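Local structure of prephenate dehydrogenase (Aquifex aeolicus, 2G5C) at residues A[183-188]-A[231-236]; A[256-261]-A[265-270]. The protein probably catalyses the NAD(+)-dependent oxidative decarboxylation of prephenate to 3-(4-hydroxyphenyl)pyruvate, a step of L-tyrosine biosynthesis. All blocks are in the same frame, centred on the assembly; numbering follows the deposited sequence.

Contact 1 (A[183-188]-A[231-236]); sequences VSHLPH and RDIFLE
Segments 183-188 and 231-236, on helices 173-201 and 227-236, come nearest at His185 and Phe234, whose CA atoms are 7.5 Å apart. The side chains that meet across this gap are His185, Ile233 and Phe234, all buried. The main contact is a CH-pi interaction. Ile233 CG2 sits over one face of the His185 imidazole, 3.5 Å from the ring centroid and only 6° off the ring normal. The methyl is therefore nearly equidistant from all five ring atoms, with His185 NE2 3.6 Å from Ile233 CG2. With CG2 anti to its backbone N, Ile233 turns this methyl toward the ring. His185 ND1 also makes a weak hydrogen bond to Asn237 OD1. Phe234 comes in by its edge: CE1 lies 3.8 Å from the backbone O of His185, with that oxygen near the ring plane. Both helices belong to the all-helical dimerization region, and the contact lies where it faces the Rossmann-type NAD-binding domain. The Ile233 side chain is about 4 Å from that of Ser97, which binds NAD, and about 6 Å from the bound NAD itself. Helix 173-201 is irregular at this point. It has a pi-type turn at 183-185 and is kinked at Pro187, whose N has no bond to the preceding turn. Two donors of His188 grip Ser184 O from opposite faces of its carbonyl plane. They are the backbone N at 3.2 Å from Ser184 O and the ring ND1 at 2.8 Å from it. The imidazole of His188 is also stacked on Trp230.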
loop_
_atom_site.group_PDB
_atom_site.type_symbol
_atom_site.label_atom_id
_atom_site.label_comp_id
_atom_site.label_asym_id
_atom_site.label_seq_id
_atom_site.Cartn_x
_atom_site.Cartn_y
_atom_site.Cartn_z
ATOM N N VAL A 183 -13.221 -3.165 -0.669
ATOM C CA VAL A 183 -11.945 -3.590 -0.083
ATOM C C VAL A 183 -10.832 -3.991 -1.044
ATOM O O VAL A 183 -9.682 -4.133 -0.630
ATOM C CB VAL A 183 -12.140 -4.771 0.912
ATOM C CG1 VAL A 183 -13.171 -4.394 1.981
ATOM C CG2 VAL A 183 -12.568 -6.034 0.157
ATOM N N SER A 184 -11.163 -4.169 -2.317
ATOM C CA SER A 184 -10.169 -4.576 -3.300
ATOM C C SER A 184 -10.109 -3.695 -4.542
ATOM O O SER A 184 -9.050 -3.188 -4.905
ATOM C CB SER A 184 -10.426 -6.025 -3.725
ATOM O OG SER A 184 -9.626 -6.371 -4.844
ATOM N N HIS A 185 -11.243 -3.511 -5.202
ATOM C CA HIS A 185 -11.265 -2.707 -6.417
ATOM C C HIS A 185 -10.937 -1.245 -6.150
ATOM O O HIS A 185 -10.104 -0.659 -6.841
ATOM C CB HIS A 185 -12.626 -2.852 -7.094
ATOM C CG HIS A 185 -13.040 -4.281 -7.275
ATOM N ND1 HIS A 185 -14.323 -4.652 -7.616
ATOM C CD2 HIS A 185 -12.339 -5.431 -7.132
ATOM C CE1 HIS A 185 -14.394 -5.970 -7.674
ATOM N NE2 HIS A 185 -13.204 -6.467 -7.385
ATOM N N LEU A 186 -11.580 -0.659 -5.145
ATOM C CA LEU A 186 -11.337 0.742 -4.800
ATOM C C LEU A 186 -9.853 0.990 -4.526
ATOM O O LEU A 186 -9.267 1.930 -5.063
ATOM C CB LEU A 186 -12.177 1.141 -3.580
ATOM C CG LEU A 186 -11.811 2.456 -2.888
ATOM C CD1 LEU A 186 -11.984 3.628 -3.854
ATOM C CD2 LEU A 186 -12.684 2.627 -1.642
ATOM N N PRO A 187 -9.224 0.155 -3.676
ATOM C CA PRO A 187 -7.800 0.328 -3.371
ATOM C C PRO A 187 -6.946 0.310 -4.634
ATOM O O PRO A 187 -5.972 1.055 -4.749
ATOM C CB PRO A 187 -7.500 -0.857 -2.456
ATOM C CG PRO A 187 -8.783 -1.032 -1.720
ATOM C CD PRO A 187 -9.821 -0.875 -2.807
ATOM N N HIS A 188 -7.307 -0.544 -5.589
ATOM C CA HIS A 188 -6.554 -0.607 -6.835
ATOM C C HIS A 188 -6.812 0.645 -7.666
ATOM O O HIS A 188 -5.878 1.247 -8.196
ATOM C CB HIS A 188 -6.908 -1.880 -7.625
ATOM C CG HIS A 188 -6.188 -3.104 -7.142
ATOM N ND1 HIS A 188 -6.514 -3.750 -5.969
ATOM C CD2 HIS A 188 -5.121 -3.769 -7.653
ATOM C CE1 HIS A 188 -5.682 -4.759 -5.776
ATOM N NE2 HIS A 188 -4.826 -4.792 -6.783
ATOM N N ARG A 231 -9.311 -3.557 -16.202
ATOM C CA ARG A 231 -10.248 -2.865 -17.087
ATOM C C ARG A 231 -11.538 -3.676 -17.091
ATOM O O ARG A 231 -12.638 -3.126 -17.126
ATOM C CB ARG A 231 -9.736 -2.806 -18.525
ATOM C CG ARG A 231 -10.801 -2.307 -19.504
ATOM C CD ARG A 231 -10.553 -2.789 -20.923
ATOM N NE ARG A 231 -10.774 -4.223 -21.062
ATOM C CZ ARG A 231 -10.459 -4.921 -22.149
ATOM N NH1 ARG A 231 -9.907 -4.312 -23.190
ATOM N NH2 ARG A 231 -10.700 -6.226 -22.199
ATOM N N ASP A 232 -11.390 -4.996 -17.064
ATOM C CA ASP A 232 -12.547 -5.880 -17.074
ATOM C C ASP A 232 -13.271 -5.830 -15.733
ATOM O O ASP A 232 -14.493 -5.773 -15.686
ATOM C CB ASP A 232 -12.120 -7.317 -17.397
ATOM C CG ASP A 232 -11.473 -7.441 -18.772
ATOM O OD1 ASP A 232 -11.848 -6.669 -19.677
ATOM O OD2 ASP A 232 -10.602 -8.317 -18.956
ATOM N N ILE A 233 -12.511 -5.838 -14.646
ATOM C CA ILE A 233 -13.113 -5.781 -13.325
ATOM C C ILE A 233 -13.874 -4.471 -13.156
ATOM O O ILE A 233 -15.007 -4.469 -12.690
ATOM C CB ILE A 233 -12.042 -5.916 -12.220
ATOM C CG1 ILE A 233 -11.448 -7.327 -12.256
ATOM C CG2 ILE A 233 -12.648 -5.616 -10.855
ATOM C CD1 ILE A 233 -10.344 -7.565 -11.237
ATOM N N PHE A 234 -13.258 -3.358 -13.543
ATOM C CA PHE A 234 -13.911 -2.059 -13.417
ATOM C C PHE A 234 -15.180 -1.988 -14.261
ATOM O O PHE A 234 -16.127 -1.287 -13.904
ATOM C CB PHE A 234 -12.948 -0.920 -13.794
ATOM C CG PHE A 234 -11.808 -0.736 -12.824
ATOM C CD1 PHE A 234 -11.969 -1.032 -11.470
ATOM C CD2 PHE A 234 -10.583 -0.231 -13.253
ATOM C CE1 PHE A 234 -10.928 -0.828 -10.560
ATOM C CE2 PHE A 234 -9.535 -0.022 -12.349
ATOM C CZ PHE A 234 -9.708 -0.322 -11.000
ATOM N N LEU A 235 -15.207 -2.715 -15.375
ATOM C CA LEU A 235 -16.394 -2.740 -16.227
ATOM C C LEU A 235 -17.453 -3.653 -15.614
ATOM O O LEU A 235 -18.607 -3.263 -15.450
ATOM C CB LEU A 235 -16.066 -3.266 -17.631
ATOM C CG LEU A 235 -17.308 -3.630 -18.467
ATOM C CD1 LEU A 235 -18.087 -2.370 -18.822
ATOM C CD2 LEU A 235 -16.896 -4.368 -19.732
ATOM N N GLU A 236 -17.043 -4.872 -15.280
ATOM C CA GLU A 236 -17.943 -5.870 -14.711
ATOM C C GLU A 236 -18.587 -5.441 -13.389
ATOM O O GLU A 236 -19.736 -5.788 -13.117
ATOM C CB GLU A 236 -17.183 -7.182 -14.504
ATOM C CG GLU A 236 -18.049 -8.402 -14.201
ATOM C CD GLU A 236 -18.792 -8.922 -15.422
ATOM O OE1 GLU A 236 -18.279 -8.741 -16.551
ATOM O OE2 GLU A 236 -19.876 -9.529 -15.252
#

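Contact 2 (A[256-261]-A[265-270]); sequences KELIVR and EELVEY
Glu266 is the first residue of 265-270 to meet 256-261. Its side chain runs anti to the backbone N (chi1 -161°) and stays extended. This carries the carboxylate past Leu258, so that Leu258 CD2 rests 3.5 Å from Glu266 CD. Beyond it, Glu266 OE1 forms a salt bridge with Arg261 NH2 at 3.0 Å. The carboxylate and guanidinium planes are turned 67° apart. A water links the same two groups: it accepts from Arg261 NH2 at 2.8 Å and donates to Glu266 OE2 at 2.8 Å. Leu267 follows, packing CD1 on Leu258 CB and placing CD2 4.1 Å from Ile259 CG1. One turn on from Glu266, Tyr270 CB lies 3.9 Å from Leu258 CD1, which also approaches the tyrosine ring obliquely. Leu258 thus fits between Glu266, Leu267 and Tyr270. The axes of 256-260 and 265-270 come within 9.4 Å, running nearly antiparallel at 152°, in a helical hairpin predicted to be coiled coil. Just before Lys256 on helix 238-260, Leu255 touches Leu267 and Tyr270, and His254 meets the Tyr270 ring. Lys256 forms a salt bridge with Glu249 of the second subunit, so this end of the hairpin also lies against the partner chain.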
loop_
_atom_site.group_PDB
_atom_site.type_symbol
_atom_site.label_atom_id
_atom_site.label_comp_id
_atom_site.label_asym_id
_atom_site.label_seq_id
_atom_site.Cartn_x
_atom_site.Cartn_y
_atom_site.Cartn_z
ATOM N N LYS A 256 -9.759 16.544 3.850
ATOM C CA LYS A 256 -9.285 17.770 3.220
ATOM C C LYS A 256 -9.834 19.004 3.925
ATOM O O LYS A 256 -9.095 19.944 4.215
ATOM C CB LYS A 256 -9.700 17.806 1.748
ATOM C CG LYS A 256 -9.281 19.072 1.016
ATOM C CD LYS A 256 -9.758 19.053 -0.431
ATOM C CE LYS A 256 -11.274 19.022 -0.527
ATOM N NZ LYS A 256 -11.722 18.855 -1.943
ATOM N N GLU A 257 -11.135 18.992 4.195
ATOM C CA GLU A 257 -11.785 20.110 4.862
ATOM C C GLU A 257 -11.227 20.370 6.251
ATOM O O GLU A 257 -11.064 21.523 6.645
ATOM C CB GLU A 257 -13.302 19.881 4.933
ATOM C CG GLU A 257 -13.980 20.014 3.576
ATOM C CD GLU A 257 -13.538 21.271 2.842
ATOM O OE1 GLU A 257 -13.678 22.376 3.411
ATOM O OE2 GLU A 257 -13.044 21.157 1.697
ATOM N N LEU A 258 -10.933 19.313 7.001
ATOM C CA LEU A 258 -10.369 19.500 8.334
ATOM C C LEU A 258 -9.035 20.224 8.209
ATOM O O LEU A 258 -8.636 20.979 9.093
ATOM C CB LEU A 258 -10.168 18.153 9.032
ATOM C CG LEU A 258 -11.434 17.344 9.343
ATOM C CD1 LEU A 258 -11.054 16.083 10.099
ATOM C CD2 LEU A 258 -12.398 18.182 10.181
ATOM N N ILE A 259 -8.348 19.997 7.097
ATOM C CA ILE A 259 -7.059 20.638 6.859
ATOM C C ILE A 259 -7.238 22.081 6.401
ATOM O O ILE A 259 -6.537 22.983 6.862
ATOM C CB ILE A 259 -6.248 19.863 5.796
ATOM C CG1 ILE A 259 -5.934 18.462 6.316
ATOM C CG2 ILE A 259 -4.970 20.614 5.477
ATOM C CD1 ILE A 259 -5.353 17.503 5.276
ATOM N N VAL A 260 -8.177 22.298 5.488
ATOM C CA VAL A 260 -8.443 23.636 4.979
ATOM C C VAL A 260 -8.757 24.627 6.097
ATOM O O VAL A 260 -8.256 25.754 6.094
ATOM C CB VAL A 260 -9.627 23.630 3.989
ATOM C CG1 VAL A 260 -10.124 25.059 3.765
ATOM C CG2 VAL A 260 -9.193 23.007 2.665
ATOM N N ARG A 261 -9.583 24.221 7.056
ATOM C CA ARG A 261 -9.929 25.133 8.142
ATOM C C ARG A 261 -9.072 24.945 9.387
ATOM O O ARG A 261 -9.331 25.547 10.429
ATOM C CB ARG A 261 -11.411 25.003 8.503
ATOM C CG ARG A 261 -11.855 23.671 9.092
ATOM C CD ARG A 261 -13.316 23.809 9.501
ATOM N NE ARG A 261 -13.814 22.717 10.333
ATOM C CZ ARG A 261 -14.237 21.549 9.872
ATOM N NH1 ARG A 261 -14.223 21.302 8.568
ATOM N NH2 ARG A 261 -14.694 20.635 10.719
ATOM N N GLU A 265 -7.883 19.830 16.544
ATOM C CA GLU A 265 -8.363 18.744 17.396
ATOM C C GLU A 265 -9.199 17.721 16.632
ATOM O O GLU A 265 -9.062 16.517 16.851
ATOM C CB GLU A 265 -9.179 19.308 18.565
ATOM C CG GLU A 265 -9.968 18.269 19.367
ATOM C CD GLU A 265 -9.088 17.239 20.060
ATOM O OE1 GLU A 265 -7.896 17.521 20.295
ATOM O OE2 GLU A 265 -9.600 16.146 20.383
ATOM N N GLU A 266 -10.062 18.188 15.733
ATOM C CA GLU A 266 -10.886 17.260 14.982
ATOM C C GLU A 266 -10.023 16.421 14.040
ATOM O O GLU A 266 -10.336 15.259 13.772
ATOM C CB GLU A 266 -11.966 17.993 14.178
ATOM C CG GLU A 266 -13.109 17.061 13.762
ATOM C CD GLU A 266 -14.261 17.789 13.092
ATOM O OE1 GLU A 266 -14.352 19.017 13.242
ATOM O OE2 GLU A 266 -15.080 17.124 12.422
ATOM N N LEU A 267 -8.939 17.010 13.545
ATOM C CA LEU A 267 -8.051 16.290 12.640
ATOM C C LEU A 267 -7.381 15.142 13.391
ATOM O O LEU A 267 -7.343 14.011 12.901
ATOM C CB LEU A 267 -6.993 17.233 12.051
ATOM C CG LEU A 267 -6.041 16.657 10.993
ATOM C CD1 LEU A 267 -6.818 15.877 9.951
ATOM C CD2 LEU A 267 -5.253 17.783 10.332
ATOM N N VAL A 268 -6.859 15.427 14.582
ATOM C CA VAL A 268 -6.216 14.375 15.352
ATOM C C VAL A 268 -7.216 13.263 15.679
ATOM O O VAL A 268 -6.870 12.086 15.632
ATOM C CB VAL A 268 -5.551 14.916 16.655
ATOM C CG1 VAL A 268 -6.593 15.502 17.602
ATOM C CG2 VAL A 268 -4.789 13.788 17.347
ATOM N N GLU A 269 -8.463 13.622 15.980
ATOM C CA GLU A 269 -9.458 12.601 16.292
ATOM C C GLU A 269 -9.770 11.731 15.077
ATOM O O GLU A 269 -10.013 10.532 15.208
ATOM C CB GLU A 269 -10.753 13.237 16.790
ATOM C CG GLU A 269 -10.611 14.057 18.047
ATOM C CD GLU A 269 -11.908 14.741 18.415
ATOM O OE1 GLU A 269 -12.516 15.375 17.525
ATOM O OE2 GLU A 269 -12.320 14.647 19.588
ATOM N N TYR A 270 -9.777 12.345 13.897
ATOM C CA TYR A 270 -10.054 11.628 12.663
ATOM C C TYR A 270 -8.968 10.581 12.447
ATOM O O TYR A 270 -9.245 9.415 12.131
ATOM C CB TYR A 270 -10.061 12.619 11.494
ATOM C CG TYR A 270 -10.275 12.011 10.125
ATOM C CD1 TYR A 270 -11.515 12.090 9.488
ATOM C CD2 TYR A 270 -9.224 11.392 9.446
ATOM C CE1 TYR A 270 -11.700 11.572 8.203
ATOM C CE2 TYR A 270 -9.399 10.873 8.167
ATOM C CZ TYR A 270 -10.635 10.970 7.549
ATOM O OH TYR A 270 -10.789 10.496 6.270
HETATM O O HOH W 1 -15.840 18.220 9.979
#

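From the N terminus, the chain passes through the NAD-binding domain and then enters helix 173-201. Contact 1 closes the long loop of 42 residues that brings helix 227-236 back against it. Helix 238-260 follows directly and leads away to the far end of the hairpin. There contact 2 closes a short turn into helix 264-279. The two contacts are in series, neither nested nor crossed, with centres 29 Å apart and no direct touch. Contact 1 ties helices beside the NAD site, while contact 2 joins the end of the hairpin far from it. The dimer relates them across subunits, since Arg231 packs on Val268 of the second subunit.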